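Local coordinates for protein intracellular exo-alpha-(1->5)-L-arabinofuranosidase (Bifidobacterium longum, PDB 2Y2W) that hydrolyses terminal alpha-(1->5)-linked L-arabinofuranosyl residues of branched and debranched arabinans, and also acts on arabinoxylan, in plant cell wall degradation, at residues Arg290-Arg295 / Tyr345-Asn350; Ser307-Lys312 / Glu458-Val463; Trp341-Ser346 / Ala382-Val387. All blocks are in the same frame, centred on the assembly; numbering follows the deposited sequence.

How the contacts relate
The three contacts illustrate how chemistry follows depth in a barrel enzyme. Contact 3 is buried, with one hydrogen bond from a tyrosine to a carboxylate beside valine packing; contacts 1 and 2 are partly buried, have no hydrogen bond between their segments and rely on aromatic faces. Contacts 1 and 3 share Tyr345 and Ser346, in the loop between barrel strand 335-341 and helix 347-357, so one tyrosine serves both, by its ring in contact 1 and its hydroxyl in contact 3 (contact centres about 12 Å apart). Contact 2, centred about 20 Å from contact 1 and 15 Å from contact 3, joins a barrel helix to the mixed beta-sheet, and contact 3 nests within the chain loop it closes.

Contact 1 of 3, residues Arg290-Arg295 / Tyr345-Asn350; sequences RGHKTR and YSDKWN
Two loops that follow successive strands of the (beta/alpha)8 barrel, 280-287 and 335-341, meet where His292 of the first lies against Tyr345 of the second. The rings form an edge-to-face pair with centroids 4.5 Å apart, though their planes, at 55°, are well short of perpendicular. The edge of the tyrosine is turned to one face of the imidazole: Tyr345 CD2 sits over the centre of that face, and Tyr345 CE2 comes to 3.5 Å from His292 CG. The histidine takes the first torsion that places CG between its backbone N and carbonyl carbon (chi1 73°), and this swings the ring across to the tyrosine. The outer edge of the imidazole is met by residues of helix 347-357. Asp347 OD2 lies in the imidazole plane, 3.1 Å from His292 CE1, with the carboxylate turned steeply against the ring. Lys348, its chain bent at chi2 and chi4, brings CE to 3.5 Å from His292 NE2. None of these is a hydrogen bond; His292 ND1 bonds instead to the carbonyl O of Asp289, which fixes the ring's rotation from its own loop. The contact thus lies between the loop leading to helix 297-304 and helix 347-357, while the hydroxyl of Tyr345 reaches Asp384 on helix 382-397.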
ATOM      1  N   ARG D 290      -9.522  29.181  25.882  1.00 45.59           N
ATOM      2  CA  ARG D 290      -8.156  28.770  26.227  1.00 46.13           C
ATOM      3  C   ARG D 290      -7.742  29.153  27.648  1.00 46.51           C
ATOM      4  O   ARG D 290      -6.819  28.560  28.211  1.00 46.75           O
ATOM      5  CB  ARG D 290      -7.145  29.315  25.212  1.00 46.10           C
ATOM      6  CG  ARG D 290      -7.279  28.707  23.820  1.00 46.32           C
ATOM      7  CD  ARG D 290      -6.108  29.081  22.926  1.00 46.57           C
ATOM      8  NE  ARG D 290      -6.433  28.918  21.509  1.00 47.08           N
ATOM      9  CZ  ARG D 290      -6.256  27.798  20.811  1.00 46.83           C
ATOM     10  NH1 ARG D 290      -5.749  26.714  21.387  1.00 46.79           N
ATOM     11  NH2 ARG D 290      -6.591  27.763  19.529  1.00 46.56           N
ATOM     12  N   GLY D 291      -8.425  30.143  28.218  1.00 46.89           N
ATOM     13  CA  GLY D 291      -8.176  30.559  29.593  1.00 47.30           C
ATOM     14  C   GLY D 291      -9.386  30.355  30.483  1.00 47.59           C
ATOM     15  O   GLY D 291      -9.703  31.210  31.309  1.00 47.69           O
ATOM     16  N   HIS D 292     -10.059  29.218  30.315  1.00 47.84           N
ATOM     17  CA  HIS D 292     -11.252  28.904  31.097  1.00 48.12           C
ATOM     18  C   HIS D 292     -10.889  28.477  32.519  1.00 48.48           C
ATOM     19  O   HIS D 292     -11.704  28.596  33.440  1.00 48.62           O
ATOM     20  CB  HIS D 292     -12.092  27.831  30.397  1.00 47.99           C
ATOM     21  CG  HIS D 292     -11.496  26.459  30.454  1.00 47.59           C
ATOM     22  ND1 HIS D 292     -10.420  26.081  29.679  1.00 47.21           N
ATOM     23  CD2 HIS D 292     -11.832  25.371  31.187  1.00 47.35           C
ATOM     24  CE1 HIS D 292     -10.116  24.822  29.938  1.00 47.08           C
ATOM     25  NE2 HIS D 292     -10.957  24.367  30.849  1.00 47.27           N
ATOM     26  N   LYS D 293      -9.664  27.982  32.681  1.00 48.82           N
ATOM     27  CA  LYS D 293      -9.123  27.598  33.987  1.00 49.16           C
ATOM     28  C   LYS D 293      -8.866  28.807  34.894  1.00 49.26           C
ATOM     29  O   LYS D 293      -8.911  28.691  36.119  1.00 49.25           O
ATOM     30  CB  LYS D 293      -7.848  26.755  33.821  1.00 49.22           C
ATOM     31  CG  LYS D 293      -7.066  26.994  32.521  1.00 49.76           C
ATOM     32  CD  LYS D 293      -6.118  28.194  32.600  1.00 50.53           C
ATOM     33  CE  LYS D 293      -4.686  27.778  32.938  1.00 50.90           C
ATOM     34  NZ  LYS D 293      -4.519  27.307  34.345  1.00 51.04           N
ATOM     35  N   THR D 294      -8.606  29.958  34.278  1.00 49.43           N
ATOM     36  CA  THR D 294      -8.343  31.209  34.990  1.00 49.61           C
ATOM     37  C   THR D 294      -9.560  32.138  34.920  1.00 49.70           C
ATOM     38  O   THR D 294      -9.712  33.040  35.750  1.00 49.75           O
ATOM     39  CB  THR D 294      -7.090  31.925  34.407  1.00 49.62           C
ATOM     40  OG1 THR D 294      -5.967  31.036  34.443  1.00 49.63           O
ATOM     41  CG2 THR D 294      -6.744  33.193  35.188  1.00 49.76           C
ATOM     42  N   ARG D 295     -10.427  31.890  33.938  1.00 49.77           N
ATOM     43  CA  ARG D 295     -11.564  32.762  33.618  1.00 49.78           C
ATOM     44  C   ARG D 295     -11.081  34.110  33.079  1.00 49.79           C
ATOM     45  O   ARG D 295     -11.650  35.161  33.392  1.00 49.82           O
ATOM     46  CB  ARG D 295     -12.496  32.947  34.824  1.00 49.86           C
ATOM     47  CG  ARG D 295     -13.342  31.729  35.159  1.00 49.99           C
ATOM     48  CD  ARG D 295     -13.896  31.832  36.570  1.00 50.30           C
ATOM     49  NE  ARG D 295     -14.989  30.892  36.802  1.00 50.50           N
ATOM     50  CZ  ARG D 295     -16.278  31.223  36.816  1.00 50.61           C
ATOM     51  NH1 ARG D 295     -16.655  32.481  36.614  1.00 50.56           N
ATOM     52  NH2 ARG D 295     -17.195  30.292  37.038  1.00 50.81           N
ATOM     53  N   TYR D 345     -13.133  21.515  24.426  1.00 39.28           N
ATOM     54  CA  TYR D 345     -11.981  21.825  25.270  1.00 40.01           C
ATOM     55  C   TYR D 345     -10.930  20.724  25.132  1.00 40.45           C
ATOM     56  O   TYR D 345     -10.913  19.757  25.898  1.00 40.49           O
ATOM     57  CB  TYR D 345     -12.417  22.017  26.729  1.00 40.02           C
ATOM     58  CG  TYR D 345     -13.172  23.307  26.965  1.00 40.44           C
ATOM     59  CD1 TYR D 345     -14.561  23.363  26.831  1.00 40.88           C
ATOM     60  CD2 TYR D 345     -12.498  24.475  27.316  1.00 40.74           C
ATOM     61  CE1 TYR D 345     -15.259  24.556  27.039  1.00 41.23           C
ATOM     62  CE2 TYR D 345     -13.184  25.669  27.524  1.00 41.22           C
ATOM     63  CZ  TYR D 345     -14.560  25.704  27.385  1.00 41.39           C
ATOM     64  OH  TYR D 345     -15.233  26.887  27.594  1.00 41.75           O
ATOM     65  N   SER D 346     -10.057  20.889  24.140  1.00 41.11           N
ATOM     66  CA  SER D 346      -9.109  19.852  23.732  1.00 41.74           C
ATOM     67  C   SER D 346      -7.845  19.767  24.590  1.00 42.32           C
ATOM     68  O   SER D 346      -7.027  18.863  24.406  1.00 42.36           O
ATOM     69  CB  SER D 346      -8.743  20.019  22.253  1.00 41.70           C
ATOM     70  OG  SER D 346      -8.340  21.346  21.968  1.00 41.63           O
ATOM     71  N   ASP D 347      -7.695  20.699  25.529  1.00 43.06           N
ATOM     72  CA  ASP D 347      -6.558  20.695  26.453  1.00 43.85           C
ATOM     73  C   ASP D 347      -6.580  19.513  27.427  1.00 44.44           C
ATOM     74  O   ASP D 347      -5.525  19.034  27.852  1.00 44.54           O
ATOM     75  CB  ASP D 347      -6.449  22.027  27.206  1.00 43.79           C
ATOM     76  CG  ASP D 347      -7.749  22.444  27.874  1.00 44.01           C
ATOM     77  OD1 ASP D 347      -8.835  22.018  27.430  1.00 44.14           O
ATOM     78  OD2 ASP D 347      -7.680  23.224  28.847  1.00 44.20           O
ATOM     79  N   LYS D 348      -7.784  19.049  27.764  1.00 45.14           N
ATOM     80  CA  LYS D 348      -7.970  17.869  28.614  1.00 45.80           C
ATOM     81  C   LYS D 348      -7.449  16.599  27.937  1.00 46.23           C
ATOM     82  O   LYS D 348      -6.846  15.743  28.587  1.00 46.37           O
ATOM     83  CB  LYS D 348      -9.452  17.698  28.992  1.00 45.87           C
ATOM     84  CG  LYS D 348      -9.963  18.601  30.127  1.00 46.05           C
ATOM     85  CD  LYS D 348     -10.120  20.059  29.696  1.00 46.06           C
ATOM     86  CE  LYS D 348     -10.907  20.876  30.712  1.00 46.23           C
ATOM     87  NZ  LYS D 348     -12.377  20.808  30.472  1.00 46.06           N
ATOM     88  N   TRP D 349      -7.688  16.481  26.633  1.00 46.76           N
ATOM     89  CA  TRP D 349      -7.193  15.349  25.852  1.00 47.25           C
ATOM     90  C   TRP D 349      -5.704  15.503  25.527  1.00 47.75           C
ATOM     91  O   TRP D 349      -4.969  14.512  25.486  1.00 47.83           O
ATOM     92  CB  TRP D 349      -8.021  15.162  24.575  1.00 47.11           C
ATOM     93  CG  TRP D 349      -7.498  14.095  23.650  1.00 46.77           C
ATOM     94  CD1 TRP D 349      -6.946  14.283  22.414  1.00 46.55           C
ATOM     95  CD2 TRP D 349      -7.469  12.680  23.890  1.00 46.40           C
ATOM     96  NE1 TRP D 349      -6.579  13.075  21.869  1.00 46.50           N
ATOM     97  CE2 TRP D 349      -6.887  12.076  22.754  1.00 46.42           C
ATOM     98  CE3 TRP D 349      -7.878  11.865  24.957  1.00 46.37           C
ATOM     99  CZ2 TRP D 349      -6.703  10.690  22.650  1.00 46.24           C
ATOM    100  CZ3 TRP D 349      -7.693  10.486  24.854  1.00 46.36           C
ATOM    101  CH2 TRP D 349      -7.109   9.915  23.708  1.00 46.35           C
ATOM    102  N   ASN D 350      -5.270  16.743  25.307  1.00 48.33           N
ATOM    103  CA  ASN D 350      -3.859  17.049  25.054  1.00 48.92           C
ATOM    104  C   ASN D 350      -2.941  16.731  26.236  1.00 49.39           C
ATOM    105  O   ASN D 350      -1.796  16.315  26.038  1.00 49.46           O
ATOM    106  CB  ASN D 350      -3.684  18.511  24.629  1.00 48.91           C
ATOM    107  CG  ASN D 350      -4.009  18.741  23.162  1.00 48.98           C
ATOM    108  OD1 ASN D 350      -3.726  17.899  22.309  1.00 49.24           O
ATOM    109  ND2 ASN D 350      -4.595  19.894  22.861  1.00 49.03           N
TER

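Contact 2 of 3, residues Ser307-Lys312 / Glu458-Val463; sequences SEDMTK and EAYGDV
Apolar contact carries most of this junction, and its centre is the ring of Tyr460 laid against the first turn of helix 307-327. Glu308 CB stands over one face of that ring as a CH-pi contact, 4.3 Å from the centroid and 15° off the ring normal, displaced somewhat toward the rim. On the opposite face rests CB of the adjoining Ala459, so the ring is sandwiched between the helix and its own loop. Farther along the ring, Asp309 CB touches the phenol oxygen, with 3.4 Å between Asp309 CB and Tyr460 OH. Val463 adds a second apolar contact: its CG1 lies 3.6 Å from Glu308 CG, and the two side chains run antiparallel to each other. The glutamate is bent at chi2 (-67°), which folds its carboxylate back along the valine methyl while the aliphatic part covers both partners.

Two carboxylate oxygens find their partners beside this apolar patch. Glu308 OE2 makes a salt bridge with Arg486, and Asp309 OD1 is hydrogen-bonded to the hydroxyl of Tyr287; both acidic residues turn mainly their methylenes to the 458-463 segment, while one oxygen of each is bonded to a residue outside it. Within the helix, Ser307 O accepts two bonds, from the backbone N of Thr311 and from its hydroxyl, with 3.0 Å between Thr311 OG1 and Ser307 O.

The loop is the turn of a beta-hairpin joining antiparallel strands 444-456 and 462-473, which are paired by backbone hydrogen bonds between Val463 and Ile455. The arrangement is an interdomain seam of the family 51 architecture, where a helix of the catalytic (beta/alpha)8 barrel packs against a strand connection of the accompanying beta-domain.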
ATOM      1  N   SER D 307     -16.370  32.562  15.219  1.00 42.29           N
ATOM      2  CA  SER D 307     -16.986  32.528  13.890  1.00 42.13           C
ATOM      3  C   SER D 307     -16.093  33.148  12.813  1.00 42.02           C
ATOM      4  O   SER D 307     -16.164  32.761  11.643  1.00 42.16           O
ATOM      5  CB  SER D 307     -18.353  33.216  13.914  1.00 42.07           C
ATOM      6  OG  SER D 307     -18.325  34.396  14.698  1.00 42.10           O
ATOM      7  N   GLU D 308     -15.253  34.098  13.222  1.00 41.74           N
ATOM      8  CA  GLU D 308     -14.310  34.774  12.326  1.00 41.53           C
ATOM      9  C   GLU D 308     -13.257  33.822  11.760  1.00 41.22           C
ATOM     10  O   GLU D 308     -12.818  33.979  10.619  1.00 41.22           O
ATOM     11  CB  GLU D 308     -13.629  35.939  13.048  1.00 41.63           C
ATOM     12  CG  GLU D 308     -14.586  37.022  13.541  1.00 42.01           C
ATOM     13  CD  GLU D 308     -15.262  37.778  12.409  1.00 42.61           C
ATOM     14  OE1 GLU D 308     -14.550  38.275  11.507  1.00 42.69           O
ATOM     15  OE2 GLU D 308     -16.508  37.877  12.426  1.00 42.86           O
ATOM     16  N   ASP D 309     -12.851  32.846  12.571  1.00 40.87           N
ATOM     17  CA  ASP D 309     -11.963  31.776  12.131  1.00 40.47           C
ATOM     18  C   ASP D 309     -12.661  30.933  11.060  1.00 40.06           C
ATOM     19  O   ASP D 309     -12.074  30.638  10.019  1.00 39.97           O
ATOM     20  CB  ASP D 309     -11.534  30.915  13.326  1.00 40.54           C
ATOM     21  CG  ASP D 309     -10.514  29.848  12.952  1.00 41.07           C
ATOM     22  OD1 ASP D 309     -10.922  28.756  12.499  1.00 41.37           O
ATOM     23  OD2 ASP D 309      -9.300  30.102  13.112  1.00 41.74           O
ATOM     24  N   MET D 310     -13.919  30.574  11.321  1.00 39.58           N
ATOM     25  CA  MET D 310     -14.730  29.786  10.391  1.00 39.11           C
ATOM     26  C   MET D 310     -14.977  30.515   9.064  1.00 38.87           C
ATOM     27  O   MET D 310     -14.977  29.889   8.004  1.00 38.77           O
ATOM     28  CB  MET D 310     -16.057  29.381  11.047  1.00 39.08           C
ATOM     29  CG  MET D 310     -16.920  28.449  10.202  1.00 38.69           C
ATOM     30  SD  MET D 310     -18.521  28.067  10.938  1.00 38.26           S
ATOM     31  CE  MET D 310     -18.115  26.627  11.921  1.00 37.59           C
ATOM     32  N   THR D 311     -15.184  31.829   9.127  1.00 38.58           N
ATOM     33  CA  THR D 311     -15.375  32.651   7.927  1.00 38.38           C
ATOM     34  C   THR D 311     -14.145  32.587   7.012  1.00 38.29           C
ATOM     35  O   THR D 311     -14.271  32.324   5.813  1.00 38.26           O
ATOM     36  CB  THR D 311     -15.729  34.120   8.287  1.00 38.41           C
ATOM     37  OG1 THR D 311     -16.912  34.143   9.098  1.00 38.33           O
ATOM     38  CG2 THR D 311     -15.975  34.955   7.035  1.00 38.24           C
ATOM     39  N   LYS D 312     -12.965  32.816   7.587  1.00 38.16           N
ATOM     40  CA  LYS D 312     -11.700  32.657   6.868  1.00 38.15           C
ATOM     41  C   LYS D 312     -11.500  31.222   6.381  1.00 37.90           C
ATOM     42  O   LYS D 312     -11.076  31.006   5.243  1.00 37.84           O
ATOM     43  CB  LYS D 312     -10.518  33.090   7.740  1.00 38.27           C
ATOM     44  CG  LYS D 312     -10.008  34.483   7.426  1.00 39.16           C
ATOM     45  CD  LYS D 312      -8.854  34.879   8.340  1.00 40.82           C
ATOM     46  CE  LYS D 312      -7.961  35.946   7.699  1.00 41.60           C
ATOM     47  NZ  LYS D 312      -8.703  37.187   7.308  1.00 42.00           N
ATOM     48  N   GLU D 458      -7.555  39.460  20.881  1.00 57.99           N
ATOM     49  CA  GLU D 458      -6.146  39.101  20.669  1.00 58.03           C
ATOM     50  C   GLU D 458      -5.927  38.294  19.390  1.00 57.90           C
ATOM     51  O   GLU D 458      -5.027  38.602  18.606  1.00 57.91           O
ATOM     52  CB  GLU D 458      -5.577  38.325  21.863  1.00 58.13           C
ATOM     53  CG  GLU D 458      -4.632  39.121  22.761  1.00 58.58           C
ATOM     54  CD  GLU D 458      -5.235  39.466  24.113  1.00 59.18           C
ATOM     55  OE1 GLU D 458      -6.434  39.819  24.171  1.00 59.43           O
ATOM     56  OE2 GLU D 458      -4.499  39.389  25.121  1.00 59.17           O
ATOM     57  N   ALA D 459      -6.752  37.266  19.194  1.00 57.77           N
ATOM     58  CA  ALA D 459      -6.620  36.342  18.064  1.00 57.63           C
ATOM     59  C   ALA D 459      -7.031  36.956  16.725  1.00 57.55           C
ATOM     60  O   ALA D 459      -6.410  36.684  15.696  1.00 57.52           O
ATOM     61  CB  ALA D 459      -7.407  35.064  18.329  1.00 57.60           C
ATOM     62  N   TYR D 460      -8.076  37.779  16.746  1.00 57.53           N
ATOM     63  CA  TYR D 460      -8.591  38.424  15.538  1.00 57.51           C
ATOM     64  C   TYR D 460      -8.504  39.944  15.675  1.00 57.52           C
ATOM     65  O   TYR D 460      -8.135  40.451  16.737  1.00 57.55           O
ATOM     66  CB  TYR D 460     -10.031  37.965  15.261  1.00 57.49           C
ATOM     67  CG  TYR D 460     -10.244  36.489  15.529  1.00 57.49           C
ATOM     68  CD1 TYR D 460      -9.788  35.525  14.630  1.00 57.57           C
ATOM     69  CD2 TYR D 460     -10.879  36.056  16.692  1.00 57.43           C
ATOM     70  CE1 TYR D 460      -9.966  34.168  14.877  1.00 57.42           C
ATOM     71  CE2 TYR D 460     -11.062  34.699  16.949  1.00 57.53           C
ATOM     72  CZ  TYR D 460     -10.603  33.763  16.035  1.00 57.43           C
ATOM     73  OH  TYR D 460     -10.779  32.422  16.279  1.00 57.59           O
ATOM     74  N   GLY D 461      -8.831  40.664  14.605  1.00 57.46           N
ATOM     75  CA  GLY D 461      -8.742  42.125  14.601  1.00 57.29           C
ATOM     76  C   GLY D 461      -9.877  42.801  15.347  1.00 57.18           C
ATOM     77  O   GLY D 461     -10.203  42.430  16.478  1.00 57.14           O
ATOM     78  N   ASP D 462     -10.468  43.811  14.711  1.00 57.05           N
ATOM     79  CA  ASP D 462     -11.649  44.478  15.243  1.00 56.90           C
ATOM     80  C   ASP D 462     -12.888  43.873  14.589  1.00 56.75           C
ATOM     81  O   ASP D 462     -13.064  43.960  13.372  1.00 56.80           O
ATOM     82  CB  ASP D 462     -11.578  45.987  14.992  1.00 56.95           C
ATOM     83  N   VAL D 463     -13.737  43.250  15.401  1.00 56.52           N
ATOM     84  CA  VAL D 463     -14.877  42.487  14.887  1.00 56.33           C
ATOM     85  C   VAL D 463     -16.231  43.012  15.382  1.00 56.18           C
ATOM     86  O   VAL D 463     -16.339  43.457  16.526  1.00 56.21           O
ATOM     87  CB  VAL D 463     -14.736  40.966  15.195  1.00 56.34           C
ATOM     88  CG1 VAL D 463     -13.583  40.368  14.402  1.00 56.28           C
ATOM     89  CG2 VAL D 463     -14.558  40.710  16.693  1.00 56.23           C
TER

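Contact 3 of 3, residues Trp341-Ser346 / Ala382-Val387; sequences WGVWYS and AADAVV
With CG anti to the carbonyl carbon in both Tyr345 (chi1 -72°) and Asp384 (chi1 -67°), the phenol and the carboxylate extend from opposite directions until they meet. Tyr345 OH donates a hydrogen bond of 3.0 Å to Asp384 OD1, received on the syn lone pair. The other oxygen, Asp384 OD2, lies in the plane of the tyrosine ring at its edge, 3.5 Å from Tyr345 CE1, and accepts from the backbone N of Thr381, as an N3 residue does in a capping box. Val343 crosses the aspartate side chain nearly at a right angle: its CG1 is 3.7 Å from Asp384 OD1, and its CG2 meets the backbone, 3.6 Å from Asp384 O. Val343 CG2 also faces Val387 CG1 one helical turn on, at 4.3 Å. Phe303 of helix 297-304 adjoins both valines and Asp384. A phenylalanine in place of Tyr345 would probably leave Asp384 OD1 without its hydroxyl donor in this buried setting. The contact ties helix 382-397 to the loop that carries Trp344, a residue probably important for substrate recognition. Both oxygens of the buried carboxylate accept a hydrogen, from a phenol and from a backbone N-H, which is consistent with an ionised aspartate.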
ATOM      1  N   TRP D 341     -17.545  20.039  13.462  1.00 34.01           N
ATOM      2  CA  TRP D 341     -17.514  21.385  14.029  1.00 34.09           C
ATOM      3  C   TRP D 341     -18.109  21.410  15.434  1.00 34.28           C
ATOM      4  O   TRP D 341     -18.818  20.486  15.829  1.00 34.17           O
ATOM      5  CB  TRP D 341     -18.221  22.394  13.110  1.00 33.98           C
ATOM      6  CG  TRP D 341     -19.721  22.266  13.067  1.00 33.92           C
ATOM      7  CD1 TRP D 341     -20.453  21.480  12.223  1.00 33.54           C
ATOM      8  CD2 TRP D 341     -20.669  22.953  13.896  1.00 33.71           C
ATOM      9  NE1 TRP D 341     -21.794  21.629  12.477  1.00 33.32           N
ATOM     10  CE2 TRP D 341     -21.956  22.527  13.500  1.00 33.51           C
ATOM     11  CE3 TRP D 341     -20.555  23.885  14.938  1.00 33.69           C
ATOM     12  CZ2 TRP D 341     -23.124  23.001  14.106  1.00 33.45           C
ATOM     13  CZ3 TRP D 341     -21.717  24.355  15.543  1.00 33.91           C
ATOM     14  CH2 TRP D 341     -22.985  23.911  15.122  1.00 33.76           C
ATOM     15  N   GLY D 342     -17.804  22.467  16.183  1.00 34.68           N
ATOM     16  CA  GLY D 342     -18.372  22.662  17.514  1.00 35.34           C
ATOM     17  C   GLY D 342     -17.369  23.087  18.567  1.00 35.77           C
ATOM     18  O   GLY D 342     -16.192  23.303  18.270  1.00 35.84           O
ATOM     19  N   VAL D 343     -17.846  23.206  19.804  1.00 36.13           N
ATOM     20  CA  VAL D 343     -17.007  23.583  20.933  1.00 36.54           C
ATOM     21  C   VAL D 343     -16.416  22.340  21.591  1.00 36.89           C
ATOM     22  O   VAL D 343     -17.152  21.434  21.985  1.00 36.91           O
ATOM     23  CB  VAL D 343     -17.794  24.427  21.973  1.00 36.54           C
ATOM     24  CG1 VAL D 343     -16.974  24.645  23.238  1.00 36.47           C
ATOM     25  CG2 VAL D 343     -18.205  25.767  21.377  1.00 36.42           C
ATOM     26  N   TRP D 344     -15.087  22.302  21.695  1.00 37.40           N
ATOM     27  CA  TRP D 344     -14.379  21.211  22.373  1.00 37.96           C
ATOM     28  C   TRP D 344     -13.132  21.699  23.107  1.00 38.50           C
ATOM     29  O   TRP D 344     -12.200  22.225  22.494  1.00 38.51           O
ATOM     30  CB  TRP D 344     -14.030  20.088  21.383  1.00 37.85           C
ATOM     31  CG  TRP D 344     -13.108  19.009  21.922  1.00 37.61           C
ATOM     32  CD1 TRP D 344     -13.055  18.528  23.203  1.00 37.53           C
ATOM     33  CD2 TRP D 344     -12.136  18.261  21.178  1.00 37.23           C
ATOM     34  NE1 TRP D 344     -12.102  17.545  23.305  1.00 37.32           N
ATOM     35  CE2 TRP D 344     -11.524  17.357  22.076  1.00 37.28           C
ATOM     36  CE3 TRP D 344     -11.722  18.268  19.839  1.00 37.30           C
ATOM     37  CZ2 TRP D 344     -10.516  16.471  21.681  1.00 37.12           C
ATOM     38  CZ3 TRP D 344     -10.718  17.383  19.445  1.00 37.41           C
ATOM     39  CH2 TRP D 344     -10.128  16.499  20.365  1.00 37.00           C
ATOM     40  N   TYR D 345     -13.133  21.515  24.426  1.00 39.28           N
ATOM     41  CA  TYR D 345     -11.981  21.825  25.270  1.00 40.01           C
ATOM     42  C   TYR D 345     -10.930  20.724  25.132  1.00 40.45           C
ATOM     43  O   TYR D 345     -10.913  19.757  25.898  1.00 40.49           O
ATOM     44  CB  TYR D 345     -12.417  22.017  26.729  1.00 40.02           C
ATOM     45  CG  TYR D 345     -13.172  23.307  26.965  1.00 40.44           C
ATOM     46  CD1 TYR D 345     -14.561  23.363  26.831  1.00 40.88           C
ATOM     47  CD2 TYR D 345     -12.498  24.475  27.316  1.00 40.74           C
ATOM     48  CE1 TYR D 345     -15.259  24.556  27.039  1.00 41.23           C
ATOM     49  CE2 TYR D 345     -13.184  25.669  27.524  1.00 41.22           C
ATOM     50  CZ  TYR D 345     -14.560  25.704  27.385  1.00 41.39           C
ATOM     51  OH  TYR D 345     -15.233  26.887  27.594  1.00 41.75           O
ATOM     52  N   SER D 346     -10.057  20.889  24.140  1.00 41.11           N
ATOM     53  CA  SER D 346      -9.109  19.852  23.732  1.00 41.74           C
ATOM     54  C   SER D 346      -7.845  19.767  24.590  1.00 42.32           C
ATOM     55  O   SER D 346      -7.027  18.863  24.406  1.00 42.36           O
ATOM     56  CB  SER D 346      -8.743  20.019  22.253  1.00 41.70           C
ATOM     57  OG  SER D 346      -8.340  21.346  21.968  1.00 41.63           O
ATOM     58  N   ALA D 382     -23.000  28.657  29.372  1.00 37.36           N
ATOM     59  CA  ALA D 382     -23.853  29.580  28.625  1.00 37.29           C
ATOM     60  C   ALA D 382     -23.105  30.229  27.465  1.00 37.26           C
ATOM     61  O   ALA D 382     -23.690  30.491  26.416  1.00 37.35           O
ATOM     62  CB  ALA D 382     -24.420  30.643  29.553  1.00 37.31           C
ATOM     63  N   ALA D 383     -21.810  30.475  27.662  1.00 37.25           N
ATOM     64  CA  ALA D 383     -20.960  31.073  26.634  1.00 37.10           C
ATOM     65  C   ALA D 383     -20.688  30.110  25.479  1.00 36.99           C
ATOM     66  O   ALA D 383     -20.696  30.519  24.317  1.00 37.00           O
ATOM     67  CB  ALA D 383     -19.654  31.561  27.243  1.00 37.10           C
ATOM     68  N   ASP D 384     -20.457  28.838  25.805  1.00 36.86           N
ATOM     69  CA  ASP D 384     -20.210  27.798  24.800  1.00 36.72           C
ATOM     70  C   ASP D 384     -21.370  27.685  23.811  1.00 36.43           C
ATOM     71  O   ASP D 384     -21.159  27.493  22.612  1.00 36.26           O
ATOM     72  CB  ASP D 384     -19.958  26.442  25.469  1.00 36.85           C
ATOM     73  CG  ASP D 384     -18.665  26.409  26.274  1.00 37.38           C
ATOM     74  OD1 ASP D 384     -17.711  27.136  25.925  1.00 38.21           O
ATOM     75  OD2 ASP D 384     -18.599  25.645  27.262  1.00 37.91           O
ATOM     76  N   ALA D 385     -22.590  27.818  24.328  1.00 36.20           N
ATOM     77  CA  ALA D 385     -23.802  27.770  23.515  1.00 35.91           C
ATOM     78  C   ALA D 385     -23.915  28.966  22.574  1.00 35.71           C
ATOM     79  O   ALA D 385     -24.313  28.809  21.418  1.00 35.76           O
ATOM     80  CB  ALA D 385     -25.024  27.678  24.402  1.00 35.95           C
ATOM     81  N   VAL D 386     -23.559  30.152  23.069  1.00 35.37           N
ATOM     82  CA  VAL D 386     -23.637  31.383  22.273  1.00 35.15           C
ATOM     83  C   VAL D 386     -22.645  31.349  21.104  1.00 35.00           C
ATOM     84  O   VAL D 386     -22.939  31.850  20.015  1.00 35.01           O
ATOM     85  CB  VAL D 386     -23.437  32.661  23.151  1.00 35.20           C
ATOM     86  CG1 VAL D 386     -23.458  33.933  22.303  1.00 35.00           C
ATOM     87  CG2 VAL D 386     -24.510  32.744  24.231  1.00 35.04           C
ATOM     88  N   VAL D 387     -21.482  30.742  21.334  1.00 34.81           N
ATOM     89  CA  VAL D 387     -20.474  30.570  20.287  1.00 34.66           C
ATOM     90  C   VAL D 387     -20.981  29.638  19.182  1.00 34.53           C
ATOM     91  O   VAL D 387     -20.809  29.928  17.997  1.00 34.45           O
ATOM     92  CB  VAL D 387     -19.114  30.076  20.865  1.00 34.68           C
ATOM     93  CG1 VAL D 387     -18.103  29.799  19.751  1.00 34.51           C
ATOM     94  CG2 VAL D 387     -18.550  31.102  21.829  1.00 34.56           C
TER